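Coclaurine N-methyltransferase (Coptis japonica, PDB 6GKV) catalyses the S-adenosyl-L-methionine-dependent N-methylation of coclaurine and related tetrahydroisoquinolines in plant alkaloid biosynthesis. Local coordinates at residues 54-59 with 263-269; 71-77 with 155-159; 90-94 with 196-200; 227-233 with 258-264. All blocks are in the same frame, centred on the assembly; numbering follows the deposited sequence.

Contact 1 (54-59 with 263-269)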
# COMPACT_ATOMS: atom_id res chain seq x y z
N LEU A 54 5.02 -12.76 1.29
CA LEU A 54 5.85 -12.38 2.42
C LEU A 54 5.01 -11.98 3.66
O LEU A 54 5.29 -12.44 4.77
CB LEU A 54 6.81 -11.25 2.02
CG LEU A 54 7.90 -10.98 3.06
CD1 LEU A 54 8.59 -12.28 3.44
CD2 LEU A 54 8.90 -9.96 2.56
N THR A 55 3.99 -11.14 3.50
CA THR A 55 3.17 -10.76 4.66
C THR A 55 2.62 -12.00 5.36
O THR A 55 2.56 -12.05 6.59
CB THR A 55 1.99 -9.85 4.29
OG1 THR A 55 1.26 -10.45 3.21
CG2 THR A 55 2.49 -8.48 3.85
N HIS A 56 2.27 -13.01 4.59
CA HIS A 56 1.65 -14.21 5.14
C HIS A 56 2.66 -15.14 5.80
O HIS A 56 2.38 -15.74 6.85
CB HIS A 56 0.88 -14.95 4.05
CG HIS A 56 -0.47 -14.37 3.78
ND1 HIS A 56 -0.65 -13.15 3.14
CD2 HIS A 56 -1.71 -14.80 4.09
CE1 HIS A 56 -1.93 -12.88 3.06
NE2 HIS A 56 -2.61 -13.87 3.63
N SER A 57 3.84 -15.27 5.20
CA SER A 57 4.83 -16.20 5.73
C SER A 57 5.38 -15.68 7.06
O SER A 57 5.66 -16.47 7.96
CB SER A 57 5.96 -16.45 4.72
OG SER A 57 6.61 -15.25 4.34
N LEU A 58 5.52 -14.36 7.18
CA LEU A 58 5.99 -13.77 8.42
C LEU A 58 5.04 -14.06 9.59
O LEU A 58 5.51 -14.27 10.73
CB LEU A 58 6.19 -12.26 8.25
CG LEU A 58 7.34 -11.92 7.29
CD1 LEU A 58 7.38 -10.44 7.01
CD2 LEU A 58 8.68 -12.38 7.82
N ARG A 59 3.73 -14.09 9.32
CA ARG A 59 2.73 -14.32 10.36
C ARG A 59 2.82 -15.71 11.02
O ARG A 59 2.24 -15.94 12.09
CB ARG A 59 1.31 -14.11 9.81
CG ARG A 59 0.93 -12.65 9.56
CD ARG A 59 -0.47 -12.50 8.96
NE ARG A 59 -0.72 -11.17 8.41
CZ ARG A 59 -1.43 -10.21 9.00
NH1 ARG A 59 -1.97 -10.40 10.19
NH2 ARG A 59 -1.60 -9.04 8.39
N PHE A 263 4.34 -1.77 3.53
CA PHE A 263 4.33 -3.10 4.15
C PHE A 263 3.45 -3.19 5.40
O PHE A 263 2.66 -4.12 5.54
CB PHE A 263 5.77 -3.55 4.50
CG PHE A 263 5.93 -5.06 4.52
CD1 PHE A 263 5.78 -5.79 3.35
CD2 PHE A 263 6.23 -5.73 5.68
CE1 PHE A 263 5.92 -7.18 3.35
CE2 PHE A 263 6.37 -7.13 5.71
CZ PHE A 263 6.21 -7.85 4.55
N PHE A 264 3.55 -2.21 6.28
CA PHE A 264 2.86 -2.29 7.54
C PHE A 264 1.43 -1.84 7.42
O PHE A 264 0.65 -1.96 8.35
CB PHE A 264 3.64 -1.50 8.58
CG PHE A 264 5.02 -2.03 8.77
CD1 PHE A 264 5.21 -3.30 9.29
CD2 PHE A 264 6.13 -1.29 8.39
CE1 PHE A 264 6.50 -3.83 9.45
CE2 PHE A 264 7.41 -1.81 8.55
CZ PHE A 264 7.59 -3.08 9.08
N LEU A 265 1.06 -1.37 6.22
CA LEU A 265 -0.33 -1.16 5.89
C LEU A 265 -1.06 -2.50 5.98
O LEU A 265 -2.30 -2.55 6.05
CB LEU A 265 -0.48 -0.56 4.49
CG LEU A 265 0.16 0.82 4.24
CD1 LEU A 265 -0.13 1.33 2.84
CD2 LEU A 265 -0.26 1.87 5.28
N TYR A 266 -0.30 -3.59 5.96
CA TYR A 266 -0.88 -4.93 5.90
C TYR A 266 -0.89 -5.58 7.27
O TYR A 266 -1.23 -6.75 7.40
CB TYR A 266 -0.12 -5.81 4.90
CG TYR A 266 -0.38 -5.47 3.45
CD1 TYR A 266 -1.58 -5.84 2.83
CD2 TYR A 266 0.57 -4.80 2.69
CE1 TYR A 266 -1.84 -5.54 1.51
CE2 TYR A 266 0.33 -4.50 1.33
CZ TYR A 266 -0.87 -4.88 0.75
OH TYR A 266 -1.12 -4.60 -0.57
N PHE A 267 -0.48 -4.81 8.27
CA PHE A 267 -0.40 -5.30 9.64
C PHE A 267 -1.17 -4.34 10.56
O PHE A 267 -0.59 -3.60 11.37
CB PHE A 267 1.08 -5.45 10.07
CG PHE A 267 1.77 -6.63 9.42
CD1 PHE A 267 1.59 -7.93 9.92
CD2 PHE A 267 2.58 -6.45 8.31
CE1 PHE A 267 2.20 -9.03 9.32
CE2 PHE A 267 3.17 -7.54 7.68
CZ PHE A 267 2.99 -8.84 8.19
N GLN A 268 -2.49 -4.34 10.40
CA GLN A 268 -3.36 -3.37 11.05
C GLN A 268 -4.48 -4.05 11.81
O GLN A 268 -5.58 -3.50 11.93
CB GLN A 268 -3.94 -2.39 10.02
CG GLN A 268 -2.89 -1.47 9.45
CD GLN A 268 -3.47 -0.28 8.70
OE1 GLN A 268 -3.92 0.69 9.31
NE2 GLN A 268 -3.46 -0.35 7.37
N ASP A 269 -4.18 -5.25 12.33
CA ASP A 269 -5.12 -5.98 13.17
C ASP A 269 -5.36 -5.32 14.53
O ASP A 269 -6.42 -5.52 15.11
CB ASP A 269 -4.64 -7.40 13.38
CG ASP A 269 -4.72 -8.24 12.13
OD1 ASP A 269 -5.28 -7.75 11.12
OD2 ASP A 269 -4.25 -9.39 12.14

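Contact 2 (71-77 with 155-159). With SAH (S-adenosyl-L-homocysteine), chain C.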
# COMPACT_ATOMS: atom_id res chain seq x y z
N ASP A 71 22.62 -8.91 18.68
CA ASP A 71 23.14 -7.97 19.68
C ASP A 71 24.65 -8.14 19.89
O ASP A 71 25.30 -7.28 20.48
CB ASP A 71 22.42 -8.14 21.02
CG ASP A 71 22.85 -7.10 22.06
OD1 ASP A 71 22.50 -5.91 21.88
OD2 ASP A 71 23.54 -7.47 23.03
N SER A 72 25.23 -9.23 19.40
CA SER A 72 26.65 -9.48 19.59
C SER A 72 27.52 -8.98 18.44
O SER A 72 28.54 -8.32 18.68
CB SER A 72 26.92 -10.98 19.80
OG SER A 72 26.94 -11.32 21.17
N GLN A 73 27.14 -9.29 17.20
CA GLN A 73 27.93 -8.88 16.04
C GLN A 73 27.79 -7.38 15.82
O GLN A 73 28.72 -6.70 15.38
CB GLN A 73 27.52 -9.65 14.78
CG GLN A 73 27.96 -11.11 14.78
CD GLN A 73 27.87 -11.76 13.41
OE1 GLN A 73 28.46 -11.30 12.43
NE2 GLN A 73 27.10 -12.84 13.33
N LEU A 74 26.60 -6.88 16.16
CA LEU A 74 26.21 -5.50 15.94
C LEU A 74 25.60 -4.99 17.25
O LEU A 74 25.30 -5.81 18.12
CB LEU A 74 25.21 -5.43 14.78
CG LEU A 74 24.95 -4.15 14.01
CD1 LEU A 74 26.25 -3.52 13.51
CD2 LEU A 74 24.04 -4.50 12.86
N TYR A 75 25.44 -3.68 17.41
CA TYR A 75 24.70 -3.10 18.55
C TYR A 75 25.33 -3.25 19.96
O TYR A 75 24.75 -2.79 20.95
CB TYR A 75 23.27 -3.68 18.57
CG TYR A 75 22.50 -3.35 17.31
CD1 TYR A 75 22.63 -2.10 16.72
CD2 TYR A 75 21.69 -4.30 16.69
CE1 TYR A 75 21.96 -1.78 15.57
CE2 TYR A 75 21.01 -3.98 15.53
CZ TYR A 75 21.15 -2.72 14.97
OH TYR A 75 20.49 -2.37 13.81
N GLU A 76 26.50 -3.90 20.05
CA GLU A 76 27.33 -3.83 21.26
C GLU A 76 28.64 -3.12 20.91
O GLU A 76 29.73 -3.62 21.18
CB GLU A 76 27.63 -5.22 21.84
CG GLU A 76 26.59 -5.77 22.81
CD GLU A 76 26.32 -4.87 24.00
OE1 GLU A 76 27.21 -4.09 24.41
OE2 GLU A 76 25.20 -4.94 24.53
N ILE A 77 28.52 -1.96 20.29
CA ILE A 77 29.66 -1.23 19.78
C ILE A 77 30.17 -0.24 20.82
O ILE A 77 29.38 0.48 21.41
CB ILE A 77 29.31 -0.47 18.49
CG1 ILE A 77 28.50 -1.37 17.53
CG2 ILE A 77 30.59 0.11 17.86
CD1 ILE A 77 29.19 -2.71 17.19
N ASN A 155 18.11 -4.01 24.45
CA ASN A 155 18.67 -5.28 24.92
C ASN A 155 20.20 -5.24 24.91
O ASN A 155 20.86 -6.28 24.97
CB ASN A 155 18.16 -6.43 24.06
CG ASN A 155 18.63 -6.35 22.62
OD1 ASN A 155 19.03 -5.28 22.14
ND2 ASN A 155 18.57 -7.48 21.92
N SER A 156 20.74 -4.03 24.86
CA SER A 156 22.17 -3.80 24.69
C SER A 156 22.77 -3.11 25.92
O SER A 156 22.53 -1.93 26.16
CB SER A 156 22.42 -2.97 23.42
OG SER A 156 23.71 -2.41 23.37
N VAL A 157 23.55 -3.87 26.69
CA VAL A 157 24.15 -3.36 27.93
C VAL A 157 25.00 -2.13 27.70
O VAL A 157 25.19 -1.32 28.61
CB VAL A 157 25.02 -4.43 28.61
CG1 VAL A 157 24.17 -5.62 29.03
CG2 VAL A 157 26.14 -4.87 27.67
N SER A 158 25.50 -1.97 26.48
CA SER A 158 26.30 -0.82 26.11
C SER A 158 25.44 0.43 25.86
O SER A 158 25.89 1.55 26.05
CB SER A 158 27.15 -1.15 24.89
OG SER A 158 27.55 0.00 24.19
N GLN A 159 24.19 0.22 25.44
CA GLN A 159 23.30 1.34 25.13
C GLN A 159 22.58 1.87 26.39
O GLN A 159 22.39 3.08 26.53
CB GLN A 159 22.30 0.93 24.03
CG GLN A 159 22.97 0.69 22.68
CD GLN A 159 22.01 0.29 21.56
OE1 GLN A 159 20.80 0.21 21.77
NE2 GLN A 159 22.55 0.07 20.36
N SAH C . 16.74 3.58 17.23
CA SAH C . 18.16 3.89 17.33
CB SAH C . 19.00 2.76 16.77
CG SAH C . 18.40 1.99 15.60
SD SAH C . 19.40 0.53 15.19
C SAH C . 18.50 5.18 16.60
O SAH C . 17.68 5.63 15.80
OXT SAH C . 19.58 5.78 16.79
C5' SAH C . 18.23 -0.63 15.95
C4' SAH C . 18.12 -0.52 17.48
O4' SAH C . 17.22 -1.50 17.98
C3' SAH C . 19.44 -0.75 18.18
O3' SAH C . 19.52 0.11 19.30
C2' SAH C . 19.38 -2.16 18.71
O2' SAH C . 20.11 -2.23 19.91
C1' SAH C . 17.88 -2.34 18.92
N9 SAH C . 17.43 -3.74 18.79
C8 SAH C . 17.66 -4.63 17.76
N7 SAH C . 17.06 -5.81 18.06
C5 SAH C . 16.45 -5.69 19.28
C6 SAH C . 15.71 -6.58 20.07
N6 SAH C . 15.48 -7.83 19.66
N1 SAH C . 15.22 -6.15 21.29
C2 SAH C . 15.47 -4.86 21.72
N3 SAH C . 16.20 -3.99 20.94
C4 SAH C . 16.68 -4.40 19.74

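Contact 3 (90-94 with 196-200). With SAH (S-adenosyl-L-homocysteine), chain C; F2W (6,7-dimethoxy-2-methyl-1,2,3,4-tetrahydroisoquinolin-2-ium), chain D.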
# COMPACT_ATOMS: atom_id res chain seq x y z
N LEU A 90 24.71 10.83 18.27
CA LEU A 90 24.97 9.41 18.08
C LEU A 90 23.73 8.74 17.50
O LEU A 90 23.27 7.72 18.00
CB LEU A 90 25.38 8.75 19.39
CG LEU A 90 26.50 9.45 20.16
CD1 LEU A 90 26.79 8.71 21.45
CD2 LEU A 90 27.74 9.57 19.32
N LYS A 91 23.19 9.34 16.45
CA LYS A 91 22.03 8.79 15.79
C LYS A 91 22.50 7.74 14.80
O LYS A 91 23.19 8.06 13.83
CB LYS A 91 21.24 9.89 15.10
CG LYS A 91 19.88 9.44 14.54
CD LYS A 91 19.11 10.63 13.98
CE LYS A 91 17.62 10.34 13.98
NZ LYS A 91 17.28 9.25 13.04
N GLY A 92 22.13 6.49 15.05
CA GLY A 92 22.59 5.38 14.23
C GLY A 92 21.51 4.96 13.25
O GLY A 92 21.30 3.77 13.00
N SER A 93 20.83 5.97 12.71
CA SER A 93 19.71 5.79 11.80
C SER A 93 19.58 7.04 10.90
O SER A 93 20.27 8.05 11.10
CB SER A 93 18.42 5.55 12.59
OG SER A 93 18.26 6.54 13.61
N CYS A 94 18.67 7.00 9.93
CA CYS A 94 18.61 8.03 8.89
C CYS A 94 18.54 9.48 9.40
O CYS A 94 17.74 9.81 10.27
CB CYS A 94 17.42 7.76 7.98
SG CYS A 94 17.41 8.77 6.51
N VAL A 196 9.29 4.09 17.38
CA VAL A 196 10.07 2.96 16.93
C VAL A 196 10.90 3.32 15.71
O VAL A 196 10.38 3.33 14.59
CB VAL A 196 9.18 1.75 16.59
CG1 VAL A 196 10.06 0.52 16.29
CG2 VAL A 196 8.24 1.43 17.74
N ILE A 197 12.19 3.60 15.91
CA ILE A 197 13.04 4.03 14.80
C ILE A 197 13.97 2.92 14.31
O ILE A 197 15.01 2.66 14.90
CB ILE A 197 13.88 5.26 15.19
CG1 ILE A 197 12.98 6.31 15.83
CG2 ILE A 197 14.61 5.85 13.95
CD1 ILE A 197 11.79 6.70 14.98
N GLU A 198 13.56 2.27 13.23
CA GLU A 198 14.37 1.29 12.51
C GLU A 198 14.69 0.11 13.40
O GLU A 198 15.84 -0.19 13.65
CB GLU A 198 15.65 1.95 11.95
CG GLU A 198 15.34 2.96 10.85
CD GLU A 198 16.57 3.53 10.17
OE1 GLU A 198 17.65 2.90 10.23
OE2 GLU A 198 16.46 4.62 9.58
N LEU A 199 13.64 -0.57 13.86
CA LEU A 199 13.78 -1.74 14.72
C LEU A 199 13.22 -2.97 14.03
O LEU A 199 13.79 -4.05 14.10
CB LEU A 199 13.07 -1.51 16.04
CG LEU A 199 12.94 -2.75 16.94
CD1 LEU A 199 14.29 -3.11 17.56
CD2 LEU A 199 11.87 -2.54 18.01
N PHE A 200 12.10 -2.77 13.34
CA PHE A 200 11.33 -3.85 12.71
C PHE A 200 12.10 -4.62 11.66
O PHE A 200 11.81 -5.80 11.43
CB PHE A 200 10.05 -3.28 12.05
CG PHE A 200 8.94 -3.02 13.02
CD1 PHE A 200 9.20 -2.71 14.35
CD2 PHE A 200 7.61 -3.14 12.62
CE1 PHE A 200 8.16 -2.50 15.27
CE2 PHE A 200 6.56 -2.94 13.54
CZ PHE A 200 6.83 -2.61 14.86
N SAH C . 16.74 3.58 17.23
CA SAH C . 18.16 3.89 17.33
CB SAH C . 19.00 2.76 16.77
CG SAH C . 18.40 1.99 15.60
SD SAH C . 19.40 0.53 15.19
C SAH C . 18.50 5.18 16.60
O SAH C . 17.68 5.63 15.80
OXT SAH C . 19.58 5.78 16.79
C5' SAH C . 18.23 -0.63 15.95
C4' SAH C . 18.12 -0.52 17.48
O4' SAH C . 17.22 -1.50 17.98
C3' SAH C . 19.44 -0.75 18.18
O3' SAH C . 19.52 0.11 19.30
C2' SAH C . 19.38 -2.16 18.71
O2' SAH C . 20.11 -2.23 19.91
C1' SAH C . 17.88 -2.34 18.92
N9 SAH C . 17.43 -3.74 18.79
C8 SAH C . 17.66 -4.63 17.76
N7 SAH C . 17.06 -5.81 18.06
C5 SAH C . 16.45 -5.69 19.28
C6 SAH C . 15.71 -6.58 20.07
N6 SAH C . 15.48 -7.83 19.66
N1 SAH C . 15.22 -6.15 21.29
C2 SAH C . 15.47 -4.86 21.72
N3 SAH C . 16.20 -3.99 20.94
C4 SAH C . 16.68 -4.40 19.74
CAM F2W D . 23.92 0.95 5.90
OAK F2W D . 22.79 0.18 5.41
CAB F2W D . 21.84 0.05 6.39
CAA F2W D . 21.96 0.63 7.66
CAF F2W D . 20.94 0.42 8.58
CAJ F2W D . 20.95 0.98 9.84
CAI F2W D . 20.09 0.30 10.95
NAH F2W D . 18.72 0.31 10.42
CAO F2W D . 18.01 -0.58 11.36
CAG F2W D . 18.92 -0.52 9.22
CAE F2W D . 19.81 -0.28 8.23
CAD F2W D . 19.71 -0.88 6.98
CAC F2W D . 20.72 -0.68 6.05
OAL F2W D . 20.72 -1.22 4.79
CAN F2W D . 19.59 -1.99 4.36

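Contact 4 (227-233 with 258-264)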
# COMPACT_ATOMS: atom_id res chain seq x y z
N HIS A 227 10.96 2.95 9.15
CA HIS A 227 11.70 1.82 8.64
C HIS A 227 12.24 2.15 7.28
O HIS A 227 11.58 2.83 6.51
CB HIS A 227 10.83 0.57 8.56
CG HIS A 227 9.65 0.72 7.65
ND1 HIS A 227 9.66 0.29 6.34
CD2 HIS A 227 8.41 1.23 7.87
CE1 HIS A 227 8.48 0.53 5.80
NE2 HIS A 227 7.71 1.10 6.70
N ILE A 228 13.43 1.68 6.98
CA ILE A 228 13.93 1.86 5.64
C ILE A 228 13.11 0.89 4.78
O ILE A 228 12.51 -0.04 5.31
CB ILE A 228 15.45 1.60 5.56
CG1 ILE A 228 15.80 0.26 6.20
CG2 ILE A 228 16.17 2.71 6.30
CD1 ILE A 228 15.69 -0.91 5.28
N CYS A 229 13.06 1.11 3.47
CA CYS A 229 12.25 0.26 2.60
C CYS A 229 12.74 0.30 1.17
O CYS A 229 13.62 1.11 0.83
CB CYS A 229 10.79 0.69 2.65
SG CYS A 229 10.58 2.32 1.92
N HIS A 230 12.19 -0.58 0.33
CA HIS A 230 12.16 -0.29 -1.09
C HIS A 230 10.75 0.16 -1.45
O HIS A 230 9.77 -0.35 -0.90
CB HIS A 230 12.58 -1.47 -1.96
CG HIS A 230 12.54 -1.15 -3.42
ND1 HIS A 230 11.43 -1.37 -4.21
CD2 HIS A 230 13.47 -0.55 -4.22
CE1 HIS A 230 11.69 -0.96 -5.44
NE2 HIS A 230 12.91 -0.46 -5.47
N LYS A 231 10.62 1.10 -2.37
CA LYS A 231 9.32 1.72 -2.60
C LYS A 231 8.24 0.73 -3.04
O LYS A 231 7.07 0.92 -2.76
CB LYS A 231 9.43 2.85 -3.63
CG LYS A 231 9.63 2.41 -5.08
CD LYS A 231 9.50 3.65 -5.99
CE LYS A 231 10.09 3.44 -7.37
NZ LYS A 231 10.35 4.75 -8.04
N THR A 232 8.64 -0.38 -3.65
CA THR A 232 7.65 -1.30 -4.23
C THR A 232 7.65 -2.73 -3.68
O THR A 232 6.61 -3.24 -3.27
CB THR A 232 7.85 -1.37 -5.71
OG1 THR A 232 7.80 -0.04 -6.22
CG2 THR A 232 6.80 -2.25 -6.37
N PHE A 233 8.82 -3.38 -3.68
CA PHE A 233 8.85 -4.77 -3.25
C PHE A 233 9.43 -4.94 -1.86
O PHE A 233 9.93 -4.00 -1.25
CB PHE A 233 9.58 -5.67 -4.28
CG PHE A 233 10.98 -5.21 -4.67
CD1 PHE A 233 12.08 -5.52 -3.88
CD2 PHE A 233 11.20 -4.57 -5.89
CE1 PHE A 233 13.36 -5.13 -4.26
CE2 PHE A 233 12.49 -4.19 -6.27
CZ PHE A 233 13.56 -4.47 -5.45
N ILE A 258 13.97 -6.19 4.28
CA ILE A 258 13.67 -4.93 3.61
C ILE A 258 12.19 -4.88 3.25
O ILE A 258 11.76 -5.56 2.30
CB ILE A 258 14.51 -4.74 2.33
CG1 ILE A 258 15.98 -4.98 2.63
CG2 ILE A 258 14.26 -3.34 1.74
CD1 ILE A 258 16.57 -3.98 3.60
N PRO A 259 11.40 -4.12 4.02
CA PRO A 259 9.97 -4.03 3.70
C PRO A 259 9.69 -3.13 2.48
O PRO A 259 10.50 -2.29 2.12
CB PRO A 259 9.33 -3.45 4.99
CG PRO A 259 10.49 -3.20 5.98
CD PRO A 259 11.77 -3.26 5.17
N SER A 260 8.56 -3.34 1.83
CA SER A 260 8.01 -2.33 0.91
C SER A 260 7.62 -1.12 1.70
O SER A 260 7.38 -1.20 2.91
CB SER A 260 6.80 -2.87 0.18
OG SER A 260 5.87 -3.34 1.15
N ALA A 261 7.52 0.01 1.03
CA ALA A 261 7.02 1.21 1.69
C ALA A 261 5.58 0.99 2.19
O ALA A 261 5.18 1.59 3.18
CB ALA A 261 7.09 2.41 0.77
N SER A 262 4.85 0.10 1.52
CA SER A 262 3.45 -0.22 1.87
C SER A 262 3.25 -1.28 2.94
O SER A 262 2.12 -1.67 3.21
CB SER A 262 2.71 -0.72 0.63
OG SER A 262 3.12 -2.06 0.35
N PHE A 263 4.34 -1.77 3.53
CA PHE A 263 4.33 -3.10 4.15
C PHE A 263 3.45 -3.19 5.40
O PHE A 263 2.66 -4.12 5.54
CB PHE A 263 5.77 -3.55 4.50
CG PHE A 263 5.93 -5.06 4.52
CD1 PHE A 263 5.78 -5.79 3.35
CD2 PHE A 263 6.23 -5.73 5.68
CE1 PHE A 263 5.92 -7.18 3.35
CE2 PHE A 263 6.37 -7.13 5.71
CZ PHE A 263 6.21 -7.85 4.55
N PHE A 264 3.55 -2.21 6.28
CA PHE A 264 2.86 -2.29 7.54
C PHE A 264 1.43 -1.84 7.42
O PHE A 264 0.65 -1.96 8.35
CB PHE A 264 3.64 -1.50 8.58
CG PHE A 264 5.02 -2.03 8.77
CD1 PHE A 264 5.21 -3.30 9.29
CD2 PHE A 264 6.13 -1.29 8.39
CE1 PHE A 264 6.50 -3.83 9.45
CE2 PHE A 264 7.41 -1.81 8.55
CZ PHE A 264 7.59 -3.08 9.08
O HOH W 1 5.15 -0.26 -1.62

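Contact 1 (54-59 with 263-269)
Arg59, Thr55 and Phe263 lose the largest areas where residues 54-59, from helix 44-58, pack against a short 3-10 turn, residues 264-266, in the loop that leads to strand 272-279, an edge strand of the Rossmann-like sheet within this chain. Arg59 reaches over with its chain extended from CG to NE and lays the guanidinium nearly flat against Phe267: the two planes differ by only 16°, and NE lies 3.7 Å from Phe267 CE1. Its end is held by charge. NH1 forms a salt bridge with Asp269 OD2 at 3.2 Å, with OD2 near the guanidinium plane but NH1 well above the plane of the carboxylate, and Glu207 gives NH1 a second acidic partner. Asp269 is itself shared, meeting Lys350 and Ser272 of the second subunit, so this charge cluster extends to the dimer interface. Thr55 turns OG1 back toward the helix backbone (chi1 51°), where Ile51 O and Gln52 O lie within bonding range, and this sends the methyl across the contact. CG2 stands 3.7 Å from Phe263 CE1 and also meets Tyr266 CB at 3.9 Å. Two leucines meet the far end of the Phe263 ring, one crossing it at about a right angle, with Leu54 CG 3.9 Å from Phe263 CZ. The other approaches in the plane of the ring, at its edge: Leu58 CD1 lies 3.7 Å from Phe263 CE2.

Contact 2 (71-77 with 155-159)
Tyr75 and Gln159 come together over the ribose of S-adenosyl-L-homocysteine (SAH). The tyrosine covers the sugar with a ring face: SAH C2' lies over the ring centre, 3.6 Å from Tyr75 CG, while Leu74 CG backs the opposite face. At the far end of the ring Tyr75 OH bonds to His202 NE2 and stands 3.4 Å from SAH SD. Gln159, extended beyond CG, takes both ribose hydroxyls on one oxygen, O3' donating to OE1 at 2.8 Å and O2' at 3.1 Å, although the position of OE1 is less certain than most. Were Tyr75 exchanged for an alanine, the ribose would probably lose its flat cover and His202 NE2 its hydroxyl partner. One shell out, Ser156 ties the two segments together. Its chi1 of 164° swings OG away from the backbone N and toward Tyr75 O, to which it donates at 2.7 Å, almost in line with the C=O bond. Ser156 is also the N-cap residue of helix 157-168, and its OG accepts a weak capping bond from Gln159 N at 3.4 Å. Glu76, bent at chi2, brings OE2 to 2.9 Å from Val157 N, and Ser158 OG adds a weak bond to Ile77 O. A carboxylate at the amino end of a helix would probably be favoured by the helix dipole, and, if OE1 is placed correctly, one amide oxygen accepting from both hydroxyls would suit recognition of the ribose cis-diol.

Contact 3 (90-94 with 196-200)
Ile197, the last residue of strand 191-197, sets its CG2 methyl 3.7 Å from Ser93 OG, close to the amino-acid end of S-adenosyl-L-homocysteine (SAH). Its backbone does the polar work: Ile197 O accepts from the SAH amino nitrogen, N, at 3.0 Å. Segment 90-94 handles the carboxylate of the same ligand, Gly92 N donating to SAH OXT at 3.2 Å and Ser93 OG to SAH O over a distance too short to be taken literally. Lys91 steadies Ser93 OG, its NZ donating at 2.9 Å, and also grips Cys94 O and Tyr115 OH. Glu198 follows, and its extended chain (chi2 -174°) carries the carboxylate across to Ser93 and Cys94. Each oxygen has a separate task. Glu198 OE2 receives Cys94 N at 3.3 Å in a nearly straight bond (172°), although the donor lies 37° out of the carboxylate plane. Glu198 OE1 accepts from the ring nitrogen NAH of the bound N-methylheliamine (F2W) at 2.8 Å. The bond from Cys94 N thus probably helps fix the rotation of the carboxylate that holds the alkaloid. The N-methyl carbon CAO of F2W lies 4.2 Å from SAH SD, an arrangement consistent with a state after methyl transfer. Leu199 turns from segment 90-94 toward the nucleoside, its CD1 touching the ribose oxygen and N9. A ligand received at the carboxyl end of a central parallel strand is the classic arrangement of the Rossmann-like, S-adenosyl-L-methionine-dependent methyltransferase fold.

Contact 4 (227-233 with 258-264)
His230 exchanges two backbone hydrogen bonds with the chain around Ser260: His230 N donates to Pro259 O at 3.0 Å, nearly head-on to the carbonyl, and Ala261 N returns a bond to His230 O at 3.0 Å. Ser260 CA adds a C-H...O contact to His230 O at 3.2 Å. A water extends the pairing, donating to Lys231 O and accepting from Ser262 N. This single beta bridge joins the end of strand 221-230, in the mixed Rossmann-like sheet, to a loop that closes in a type I turn from Ser260 to Phe263. The aromatic contact is edge-to-face: Phe264 points its edge at the face of His227, centroids 4.6 Å apart and planes at 85°. His227 ND1 donates to Ile228 O at 3.0 Å, which limits the rotation of the imidazole. Without that imidazole, as with a leucine here, the edge of Phe264 would probably lose the ring face it meets and Ile228 O its side-chain donor. Apolar contacts lie to each side of Pro259 in sequence. Ile228 CD1 meets Ile258 CD1 at 3.6 Å, and Ile258 also lines the alkaloid pocket. Cys229 SG rests 3.7 Å from Ala261 CB, a methyl that also packs on Tyr44 of the second subunit.

Overall arrangement
Contacts 1 and 4, with centres 11 Å apart, share Phe263 and Phe264, and both touch the second subunit. Contacts 2 and 3, 14 Å apart, both bind the cofactor product, and along the chain their segments alternate. All three other contacts are nested inside the loop closed by contact 1, and contact 3 closes before contact 4 opens. Strands 191-197 and 221-230, neighbours in the mixed sheet, connect contact 3 to contact 4. Phe200 of contact 3 also packs on Phe264, which contacts 1 and 4 share. Contacts 2 and 4 lie on opposite sides of the chain centre, 26 Å apart. The sheet and its loops thus connect the ligand site with the dimer-facing end of the fold.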